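Local atomic coordinates of 450aa long hypothetical fmu protein (Pyrococcus horikoshii, PDB entry 2YXL), a protein that probably methylates cytosine at carbon 5 in RNA, using S-adenosyl-L-methionine as the methyl donor. Residues 334-345 with 385-396; 12-20 with 113-121. All coordinates share one frame; numbering follows the deposited sequence.

Interaction 1. Residues 334-345 with 385-396. With SFG (sinefungin), chain B.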
loop_
_atom_site.group_PDB
_atom_site.type_symbol
_atom_site.label_atom_id
_atom_site.label_comp_id
_atom_site.label_asym_id
_atom_site.label_seq_id
_atom_site.Cartn_x
_atom_site.Cartn_y
_atom_site.Cartn_z
ATOM N N VAL A 334 22.526 -3.679 7.589
ATOM C CA VAL A 334 21.337 -4.428 7.207
ATOM C C VAL A 334 20.084 -3.561 7.312
ATOM O O VAL A 334 19.916 -2.796 8.265
ATOM C CB VAL A 334 21.177 -5.744 8.037
ATOM C CG1 VAL A 334 21.190 -5.459 9.527
ATOM C CG2 VAL A 334 19.907 -6.504 7.648
ATOM N N LEU A 335 19.223 -3.682 6.308
ATOM C CA LEU A 335 17.909 -3.071 6.338
ATOM C C LEU A 335 16.863 -4.141 6.616
ATOM O O LEU A 335 16.778 -5.145 5.900
ATOM C CB LEU A 335 17.608 -2.363 5.012
ATOM C CG LEU A 335 16.165 -1.912 4.749
ATOM C CD1 LEU A 335 15.771 -0.739 5.636
ATOM C CD2 LEU A 335 15.974 -1.570 3.282
ATOM N N LEU A 336 16.085 -3.928 7.670
ATOM C CA LEU A 336 14.919 -4.754 7.926
ATOM C C LEU A 336 13.654 -3.918 7.752
ATOM O O LEU A 336 13.156 -3.298 8.698
ATOM C CB LEU A 336 14.986 -5.420 9.311
ATOM C CG LEU A 336 13.830 -6.328 9.768
ATOM C CD1 LEU A 336 13.422 -7.353 8.708
ATOM C CD2 LEU A 336 14.180 -7.027 11.075
ATOM N N ASP A 337 13.160 -3.885 6.518
ATOM C CA ASP A 337 11.867 -3.293 6.231
ATOM C C ASP A 337 10.847 -4.395 6.468
ATOM O O ASP A 337 10.423 -5.091 5.542
ATOM C CB ASP A 337 11.810 -2.752 4.799
ATOM C CG ASP A 337 10.500 -2.050 4.493
ATOM O OD1 ASP A 337 9.987 -1.313 5.365
ATOM O OD2 ASP A 337 9.981 -2.230 3.371
ATOM N N ALA A 338 10.476 -4.539 7.737
ATOM C CA ALA A 338 9.783 -5.722 8.238
ATOM C C ALA A 338 8.381 -5.889 7.679
ATOM O O ALA A 338 7.668 -4.904 7.492
ATOM C CB ALA A 338 9.740 -5.690 9.761
ATOM N N PRO A 339 7.979 -7.146 7.406
ATOM C CA PRO A 339 6.575 -7.408 7.116
ATOM C C PRO A 339 5.745 -6.907 8.288
ATOM O O PRO A 339 6.127 -7.107 9.444
ATOM C CB PRO A 339 6.509 -8.940 7.020
ATOM C CG PRO A 339 7.767 -9.431 7.655
ATOM C CD PRO A 339 8.780 -8.381 7.358
ATOM N N CYS A 340 4.639 -6.232 7.995
ATOM C CA CYS A 340 3.856 -5.587 9.039
ATOM C C CYS A 340 2.381 -5.504 8.674
ATOM O O CYS A 340 1.968 -5.997 7.623
ATOM C CB CYS A 340 4.424 -4.196 9.342
ATOM S SG CYS A 340 4.264 -3.016 7.992
ATOM N N THR A 341 1.600 -4.879 9.552
ATOM C CA THR A 341 0.156 -4.717 9.360
ATOM C C THR A 341 -0.211 -3.793 8.197
ATOM O O THR A 341 -1.298 -3.917 7.630
ATOM C CB THR A 341 -0.529 -4.176 10.633
ATOM O OG1 THR A 341 0.145 -2.989 11.081
ATOM C CG2 THR A 341 -0.535 -5.232 11.735
ATOM N N SER A 342 0.692 -2.872 7.862
ATOM C CA SER A 342 0.479 -1.864 6.807
ATOM C C SER A 342 -0.520 -0.766 7.189
ATOM O O SER A 342 -0.997 -0.033 6.320
ATOM C CB SER A 342 0.085 -2.517 5.470
ATOM O OG SER A 342 1.226 -2.949 4.749
ATOM N N SER A 343 -0.820 -0.646 8.482
ATOM C CA SER A 343 -1.823 0.307 8.981
ATOM C C SER A 343 -1.544 1.758 8.578
ATOM O O SER A 343 -2.467 2.562 8.444
ATOM C CB SER A 343 -1.944 0.209 10.500
ATOM O OG SER A 343 -0.685 0.416 11.119
ATOM N N GLY A 344 -0.269 2.084 8.387
ATOM C CA GLY A 344 0.122 3.413 7.939
ATOM C C GLY A 344 -0.180 3.688 6.477
ATOM O O GLY A 344 -0.051 4.824 6.021
ATOM N N THR A 345 -0.580 2.652 5.743
ATOM C CA THR A 345 -0.840 2.783 4.312
ATOM C C THR A 345 -2.336 2.837 3.966
ATOM O O THR A 345 -2.710 2.706 2.799
ATOM C CB THR A 345 -0.129 1.673 3.487
ATOM O OG1 THR A 345 -0.739 0.404 3.745
ATOM C CG2 THR A 345 1.350 1.600 3.834
ATOM N N LEU A 385 22.101 -1.224 11.799
ATOM C CA LEU A 385 20.839 -1.883 11.508
ATOM C C LEU A 385 19.740 -0.828 11.448
ATOM O O LEU A 385 19.599 -0.022 12.370
ATOM C CB LEU A 385 20.511 -2.904 12.608
ATOM C CG LEU A 385 19.539 -4.077 12.385
ATOM C CD1 LEU A 385 19.233 -4.757 13.708
ATOM C CD2 LEU A 385 18.241 -3.687 11.704
ATOM N N LEU A 386 18.968 -0.823 10.365
ATOM C CA LEU A 386 17.766 0.004 10.311
ATOM C C LEU A 386 16.522 -0.864 10.285
ATOM O O LEU A 386 16.383 -1.753 9.443
ATOM C CB LEU A 386 17.774 0.973 9.121
ATOM C CG LEU A 386 16.493 1.802 8.913
ATOM C CD1 LEU A 386 16.264 2.839 10.016
ATOM C CD2 LEU A 386 16.499 2.469 7.548
ATOM N N TYR A 387 15.632 -0.599 11.233
ATOM C CA TYR A 387 14.355 -1.275 11.306
ATOM C C TYR A 387 13.261 -0.296 10.887
ATOM O O TYR A 387 13.169 0.814 11.420
ATOM C CB TYR A 387 14.125 -1.791 12.729
ATOM C CG TYR A 387 12.775 -2.426 12.974
ATOM C CD1 TYR A 387 12.542 -3.767 12.658
ATOM C CD2 TYR A 387 11.739 -1.694 13.550
ATOM C CE1 TYR A 387 11.303 -4.362 12.902
ATOM C CE2 TYR A 387 10.495 -2.278 13.795
ATOM C CZ TYR A 387 10.287 -3.609 13.469
ATOM O OH TYR A 387 9.057 -4.176 13.705
ATOM N N THR A 388 12.455 -0.702 9.912
ATOM C CA THR A 388 11.324 0.105 9.469
ATOM C C THR A 388 10.090 -0.751 9.280
ATOM O O THR A 388 10.186 -1.919 8.901
ATOM C CB THR A 388 11.588 0.857 8.131
ATOM O OG1 THR A 388 11.871 -0.082 7.086
ATOM C CG2 THR A 388 12.728 1.848 8.256
ATOM N N THR A 389 8.937 -0.157 9.573
ATOM C CA THR A 389 7.641 -0.686 9.169
ATOM C C THR A 389 6.825 0.456 8.568
ATOM O O THR A 389 7.129 1.635 8.787
ATOM C CB THR A 389 6.837 -1.272 10.357
ATOM O OG1 THR A 389 6.326 -0.203 11.166
ATOM C CG2 THR A 389 7.692 -2.214 11.212
ATOM N N CYS A 390 5.795 0.107 7.805
ATOM C CA CYS A 390 4.799 1.090 7.402
ATOM C C CYS A 390 3.538 0.885 8.240
ATOM O O CYS A 390 2.423 0.852 7.728
ATOM C CB CYS A 390 4.521 1.023 5.902
ATOM S SG CYS A 390 4.207 -0.630 5.300
ATOM N N SER A 391 3.751 0.738 9.544
ATOM C CA SER A 391 2.679 0.570 10.515
ATOM C C SER A 391 2.714 1.722 11.512
ATOM O O SER A 391 3.775 2.283 11.783
ATOM C CB SER A 391 2.831 -0.765 11.246
ATOM O OG SER A 391 1.954 -0.840 12.359
ATOM N N ILE A 392 1.551 2.068 12.056
ATOM C CA ILE A 392 1.457 3.150 13.033
ATOM C C ILE A 392 1.365 2.639 14.471
ATOM O O ILE A 392 1.383 3.431 15.415
ATOM C CB ILE A 392 0.269 4.096 12.740
ATOM C CG1 ILE A 392 -1.043 3.310 12.669
ATOM C CG2 ILE A 392 0.533 4.895 11.455
ATOM C CD1 ILE A 392 -2.280 4.127 13.000
ATOM N N PHE A 393 1.274 1.321 14.628
ATOM C CA PHE A 393 1.094 0.710 15.941
ATOM C C PHE A 393 2.394 0.630 16.729
ATOM O O PHE A 393 3.434 0.236 16.194
ATOM C CB PHE A 393 0.478 -0.687 15.810
ATOM C CG PHE A 393 -0.867 -0.705 15.134
ATOM C CD1 PHE A 393 -1.108 -1.567 14.067
ATOM C CD2 PHE A 393 -1.894 0.134 15.561
ATOM C CE1 PHE A 393 -2.352 -1.602 13.436
ATOM C CE2 PHE A 393 -3.142 0.111 14.935
ATOM C CZ PHE A 393 -3.369 -0.761 13.871
ATOM N N LYS A 394 2.322 1.001 18.005
ATOM C CA LYS A 394 3.473 0.933 18.904
ATOM C C LYS A 394 3.984 -0.497 19.068
ATOM O O LYS A 394 5.189 -0.710 19.192
ATOM C CB LYS A 394 3.133 1.531 20.273
ATOM C CG LYS A 394 3.001 3.048 20.277
ATOM C CD LYS A 394 2.376 3.546 21.569
ATOM C CE LYS A 394 2.068 5.032 21.493
ATOM N NZ LYS A 394 1.294 5.504 22.678
ATOM N N GLU A 395 3.062 -1.462 19.049
ATOM C CA GLU A 395 3.387 -2.889 19.190
ATOM C C GLU A 395 4.396 -3.405 18.166
ATOM O O GLU A 395 5.203 -4.282 18.474
ATOM C CB GLU A 395 2.118 -3.742 19.126
ATOM C CG GLU A 395 1.478 -4.041 20.481
ATOM C CD GLU A 395 0.868 -2.818 21.155
ATOM O OE1 GLU A 395 0.709 -2.853 22.393
ATOM O OE2 GLU A 395 0.545 -1.829 20.457
ATOM N N GLU A 396 4.340 -2.859 16.955
ATOM C CA GLU A 396 5.233 -3.265 15.877
ATOM C C GLU A 396 6.487 -2.405 15.825
ATOM O O GLU A 396 7.461 -2.751 15.154
ATOM C CB GLU A 396 4.503 -3.175 14.541
ATOM C CG GLU A 396 3.506 -4.283 14.301
ATOM C CD GLU A 396 2.598 -3.980 13.133
ATOM O OE1 GLU A 396 2.923 -4.406 12.006
ATOM O OE2 GLU A 396 1.569 -3.301 13.337
HETATM N N SFG B . 11.236 -3.829 1.575
HETATM C CA SFG B . 10.271 -4.104 0.495
HETATM C C SFG B . 10.280 -2.951 -0.530
HETATM O O SFG B . 9.889 -3.210 -1.687
HETATM O OXT SFG B . 10.689 -1.836 -0.141
HETATM C CB SFG B . 8.864 -4.330 1.082
HETATM C CG SFG B . 8.823 -5.595 1.959
HETATM C CD SFG B . 7.417 -5.908 2.495
HETATM N NE SFG B . 6.992 -4.813 3.377
HETATM C "C5'" SFG B . 7.381 -7.210 3.327
HETATM C "C4'" SFG B . 7.990 -8.446 2.617
HETATM O "O4'" SFG B . 8.476 -9.311 3.670
HETATM C "C3'" SFG B . 6.971 -9.290 1.830
HETATM O "O3'" SFG B . 7.388 -9.360 0.460
HETATM C "C2'" SFG B . 7.033 -10.677 2.488
HETATM O "O2'" SFG B . 6.980 -11.721 1.508
HETATM C "C1'" SFG B . 8.414 -10.646 3.133
HETATM N N9 SFG B . 8.602 -11.610 4.257
HETATM C C8 SFG B . 7.747 -11.852 5.253
HETATM N N7 SFG B . 8.264 -12.764 6.077
HETATM C C5 SFG B . 9.458 -13.107 5.604
HETATM C C6 SFG B . 10.445 -13.996 6.025
HETATM N N6 SFG B . 10.281 -14.724 7.128
HETATM N N1 SFG B . 11.572 -14.110 5.299
HETATM C C2 SFG B . 11.747 -13.391 4.198
HETATM N N3 SFG B . 10.825 -12.536 3.771
HETATM C C4 SFG B . 9.676 -12.372 4.450
#
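Leu336 and Thr388 help join two parallel strands of the Rossmann-like class I methyltransferase sheet, whose C-terminal ends run into the loops of the active site. Leu336 N donates to Leu386 O at 2.8 Å, and Thr388 N to Leu336 O at 3.0 Å. On one face of the sheet Leu336 lies beside Tyr387, CD2 at the edge of the ring; on the other Leu335 lies beside Leu386. At the end of the strands the contacts turn polar. Asp337 divides its carboxylate, OD1 accepting from Thr388 OG1 at 2.8 Å on the anti side, somewhat out of plane, while OD2 takes the amino N of sinefungin at 2.7 Å and a salt bridge from Lys273. Cys390, the predicted nucleophile, places its SG 3.6 Å from SG of Cys340, as with the paired cysteines of RsmB-type enzymes. Glu396 holds the loop beside Cys340, OE1 accepting Thr341 N at 2.8 Å and OE2 Thr341 OG1 at 2.7 Å, both through syn lone pairs; with OG1 between backbone N and carbonyl carbon (chi1 52°), the hydroxyl faces the same carboxylate as its own N-H. Ser391 OG meets OE2 from above the carboxylate plane, and Gln368 also binds OE1. An alanine here removes the acceptor shared by Thr341 N, both hydroxyls and Gln368, and the loop after Cys340 would probably be freer to move. Ser343 OG accepts Ile392 N at 2.9 Å, so serine, threonine and glutamate fix the two cysteine-bearing loops to each other, while Asp337 and Thr388 link the strands to the sinefungin site.

Interaction 2. Residues 12-20 with 113-121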
loop_
_atom_site.group_PDB
_atom_site.type_symbol
_atom_site.label_atom_id
_atom_site.label_comp_id
_atom_site.label_asym_id
_atom_site.label_seq_id
_atom_site.Cartn_x
_atom_site.Cartn_y
_atom_site.Cartn_z
ATOM N N PRO A 12 -21.657 0.585 -20.462
ATOM C CA PRO A 12 -21.646 -0.845 -20.118
ATOM C C PRO A 12 -20.261 -1.405 -19.800
ATOM O O PRO A 12 -20.114 -2.158 -18.831
ATOM C CB PRO A 12 -22.214 -1.512 -21.377
ATOM C CG PRO A 12 -23.054 -0.466 -22.005
ATOM C CD PRO A 12 -22.340 0.826 -21.749
ATOM N N LYS A 13 -19.257 -1.035 -20.596
ATOM C CA LYS A 13 -17.881 -1.483 -20.363
ATOM C C LYS A 13 -17.321 -0.932 -19.050
ATOM O O LYS A 13 -16.469 -1.561 -18.420
ATOM C CB LYS A 13 -16.964 -1.128 -21.545
ATOM C CG LYS A 13 -16.664 0.359 -21.728
ATOM C CD LYS A 13 -15.629 0.577 -22.819
ATOM C CE LYS A 13 -15.347 2.057 -23.035
ATOM N NZ LYS A 13 -14.561 2.301 -24.281
ATOM N N GLY A 14 -17.814 0.240 -18.653
ATOM C CA GLY A 14 -17.431 0.871 -17.395
ATOM C C GLY A 14 -18.006 0.143 -16.197
ATOM O O GLY A 14 -17.337 0.002 -15.173
ATOM N N ILE A 15 -19.251 -0.318 -16.333
ATOM C CA ILE A 15 -19.927 -1.083 -15.284
ATOM C C ILE A 15 -19.222 -2.415 -15.051
ATOM O O ILE A 15 -19.004 -2.815 -13.911
ATOM C CB ILE A 15 -21.435 -1.299 -15.605
ATOM C CG1 ILE A 15 -22.217 0.018 -15.472
ATOM C CG2 ILE A 15 -22.048 -2.395 -14.721
ATOM C CD1 ILE A 15 -22.275 0.610 -14.059
ATOM N N ARG A 16 -18.851 -3.088 -16.136
ATOM C CA ARG A 16 -18.133 -4.355 -16.045
ATOM C C ARG A 16 -16.727 -4.144 -15.496
ATOM O O ARG A 16 -16.153 -5.043 -14.877
ATOM C CB ARG A 16 -18.075 -5.049 -17.408
ATOM C CG ARG A 16 -19.434 -5.473 -17.961
ATOM C CD ARG A 16 -19.292 -6.271 -19.249
ATOM N NE ARG A 16 -18.858 -5.427 -20.359
ATOM C CZ ARG A 16 -19.659 -4.948 -21.306
ATOM N NH1 ARG A 16 -20.958 -5.233 -21.308
ATOM N NH2 ARG A 16 -19.152 -4.181 -22.260
ATOM N N ALA A 17 -16.193 -2.942 -15.711
ATOM C CA ALA A 17 -14.837 -2.593 -15.294
ATOM C C ALA A 17 -14.647 -2.515 -13.776
ATOM O O ALA A 17 -13.732 -3.151 -13.246
ATOM C CB ALA A 17 -14.383 -1.295 -15.970
ATOM N N ILE A 18 -15.488 -1.748 -13.077
ATOM C CA ILE A 18 -15.331 -1.616 -11.618
ATOM C C ILE A 18 -15.692 -2.900 -10.898
ATOM O O ILE A 18 -15.084 -3.219 -9.883
ATOM C CB ILE A 18 -16.157 -0.470 -10.955
ATOM C CG1 ILE A 18 -17.081 0.228 -11.943
ATOM C CG2 ILE A 18 -15.241 0.483 -10.171
ATOM C CD1 ILE A 18 -18.451 -0.381 -11.981
ATOM N N ILE A 19 -16.687 -3.622 -11.411
ATOM C CA ILE A 19 -17.061 -4.911 -10.838
ATOM C C ILE A 19 -15.859 -5.853 -10.872
ATOM O O ILE A 19 -15.509 -6.441 -9.849
ATOM C CB ILE A 19 -18.292 -5.550 -11.538
ATOM C CG1 ILE A 19 -19.543 -4.698 -11.295
ATOM C CG2 ILE A 19 -18.514 -6.990 -11.037
ATOM C CD1 ILE A 19 -20.745 -5.084 -12.139
ATOM N N GLU A 20 -15.219 -5.969 -12.036
ATOM C CA GLU A 20 -14.029 -6.806 -12.172
ATOM C C GLU A 20 -12.861 -6.288 -11.325
ATOM O O GLU A 20 -12.113 -7.081 -10.753
ATOM C CB GLU A 20 -13.632 -6.986 -13.645
ATOM C CG GLU A 20 -12.365 -7.827 -13.858
ATOM C CD GLU A 20 -12.505 -8.912 -14.925
ATOM O OE1 GLU A 20 -11.737 -9.898 -14.860
ATOM O OE2 GLU A 20 -13.370 -8.797 -15.821
ATOM N N LYS A 113 -26.658 -4.888 -17.724
ATOM C CA LYS A 113 -25.297 -5.246 -18.136
ATOM C C LYS A 113 -24.474 -5.876 -17.009
ATOM O O LYS A 113 -23.648 -6.751 -17.266
ATOM C CB LYS A 113 -24.559 -4.046 -18.752
ATOM C CG LYS A 113 -25.411 -3.149 -19.656
ATOM C CD LYS A 113 -26.033 -3.889 -20.846
ATOM C CE LYS A 113 -25.146 -3.853 -22.084
ATOM N NZ LYS A 113 -25.835 -4.480 -23.247
ATOM N N ALA A 114 -24.701 -5.429 -15.773
ATOM C CA ALA A 114 -24.020 -5.993 -14.601
ATOM C C ALA A 114 -24.531 -7.393 -14.279
ATOM O O ALA A 114 -23.743 -8.298 -13.997
ATOM C CB ALA A 114 -24.180 -5.082 -13.390
ATOM N N SER A 115 -25.853 -7.557 -14.320
ATOM C CA SER A 115 -26.489 -8.853 -14.112
ATOM C C SER A 115 -25.967 -9.877 -15.104
ATOM O O SER A 115 -25.652 -11.007 -14.730
ATOM C CB SER A 115 -28.005 -8.736 -14.256
ATOM O OG SER A 115 -28.558 -7.973 -13.200
ATOM N N ASP A 116 -25.871 -9.466 -16.366
ATOM C CA ASP A 116 -25.417 -10.343 -17.437
ATOM C C ASP A 116 -23.943 -10.693 -17.289
ATOM O O ASP A 116 -23.550 -11.843 -17.502
ATOM C CB ASP A 116 -25.668 -9.697 -18.800
ATOM C CG ASP A 116 -25.578 -10.690 -19.943
ATOM O OD1 ASP A 116 -25.941 -11.874 -19.751
ATOM O OD2 ASP A 116 -25.152 -10.281 -21.043
ATOM N N PHE A 117 -23.141 -9.700 -16.912
ATOM C CA PHE A 117 -21.699 -9.875 -16.773
ATOM C C PHE A 117 -21.328 -10.888 -15.688
ATOM O O PHE A 117 -20.501 -11.772 -15.926
ATOM C CB PHE A 117 -21.010 -8.525 -16.523
ATOM C CG PHE A 117 -19.522 -8.626 -16.296
ATOM C CD1 PHE A 117 -18.965 -8.214 -15.090
ATOM C CD2 PHE A 117 -18.681 -9.132 -17.285
ATOM C CE1 PHE A 117 -17.588 -8.300 -14.871
ATOM C CE2 PHE A 117 -17.306 -9.222 -17.078
ATOM C CZ PHE A 117 -16.756 -8.806 -15.869
ATOM N N ILE A 118 -21.941 -10.774 -14.513
ATOM C CA ILE A 118 -21.623 -11.694 -13.416
ATOM C C ILE A 118 -22.183 -13.094 -13.655
ATOM O O ILE A 118 -21.611 -14.080 -13.185
ATOM C CB ILE A 118 -21.991 -11.132 -12.004
ATOM C CG1 ILE A 118 -23.507 -10.989 -11.823
ATOM C CG2 ILE A 118 -21.254 -9.805 -11.740
ATOM C CD1 ILE A 118 -23.919 -10.479 -10.445
ATOM N N SER A 119 -23.279 -13.174 -14.412
ATOM C CA SER A 119 -23.809 -14.448 -14.898
ATOM C C SER A 119 -22.808 -15.183 -15.785
ATOM O O SER A 119 -22.592 -16.379 -15.613
ATOM C CB SER A 119 -25.113 -14.243 -15.670
ATOM O OG SER A 119 -26.227 -14.243 -14.802
ATOM N N SER A 120 -22.194 -14.463 -16.722
ATOM C CA SER A 120 -21.219 -15.053 -17.640
ATOM C C SER A 120 -19.933 -15.492 -16.933
ATOM O O SER A 120 -19.243 -16.402 -17.397
ATOM C CB SER A 120 -20.894 -14.088 -18.784
ATOM O OG SER A 120 -20.201 -12.954 -18.303
ATOM N N ARG A 121 -19.618 -14.845 -15.813
ATOM C CA ARG A 121 -18.473 -15.240 -14.995
ATOM C C ARG A 121 -18.809 -16.362 -14.010
ATOM O O ARG A 121 -17.907 -17.007 -13.478
ATOM C CB ARG A 121 -17.878 -14.033 -14.258
ATOM C CG ARG A 121 -17.166 -13.024 -15.165
ATOM C CD ARG A 121 -16.001 -13.657 -15.929
ATOM N NE ARG A 121 -15.480 -12.771 -16.971
ATOM C CZ ARG A 121 -14.421 -11.974 -16.829
ATOM N NH1 ARG A 121 -14.031 -11.205 -17.836
ATOM N NH2 ARG A 121 -13.744 -11.942 -15.686
HETATM O O HOH W 1 -22.646 -7.367 -19.672
#
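Arg16 lays the aliphatic part of its side chain over one face of the Phe117 ring. Its CB stands 3.9 Å from the ring centroid and 6° off the normal, a CH-pi contact, and Arg16 CD reaches Phe117 CD2 at 3.5 Å. Arginine suits this place because its methylenes cover the ring while the guanidinium continues to a water that also binds Lys113 O. Phe117 has CG anti to its backbone N (chi1 177°), which carries the ring across toward helix 12-24. Arg121 CG covers the opposite face, and Glu20 OE2 lies at the ring edge, 3.4 Å from CZ. Glu20 and Arg121 close this end with a salt bridge, OE1 to NH2 at 3.0 Å. Deeper in, small Ala114 lets two branched side chains close in, its CB touching Ile15 CG2 and Ile19 CD1, each at 3.7 Å. The axes of segments 12-20 and 113-121 pass 9.4 Å apart and cross at -50°. His42 meets the Phe117 ring steeply, Phe130 of helix 124-138 backs Ala114 and Ile118, and Trp85 of helix 84-99 packs on Glu20 and Arg121. Apolar contacts join the helices inside, while the ion pair ties them at one end and probably offsets the cost of burying the Glu20 carboxylate.

From the N terminus, interaction 2 comes first: helix 12-24 meets helix 104-121, closing a loop of 92 residues, mostly helical, within the all-helical N-terminal part, which is probably related to the NusB-like RNA-binding domain of bacterial RsmB. The chain then passes through the antiparallel four-stranded sheet before interaction 1 opens. There 334-345 and 385-396 close a shorter loop of 39 residues that includes helix 361-376, a beta-alpha-beta connection within the catalytic sheet. The two loops follow in series, neither nested nor crossed. Their centres lie 38 Å apart, on opposite sides of the chain's centre, so one ties the N-terminal helices and the other the catalytic core.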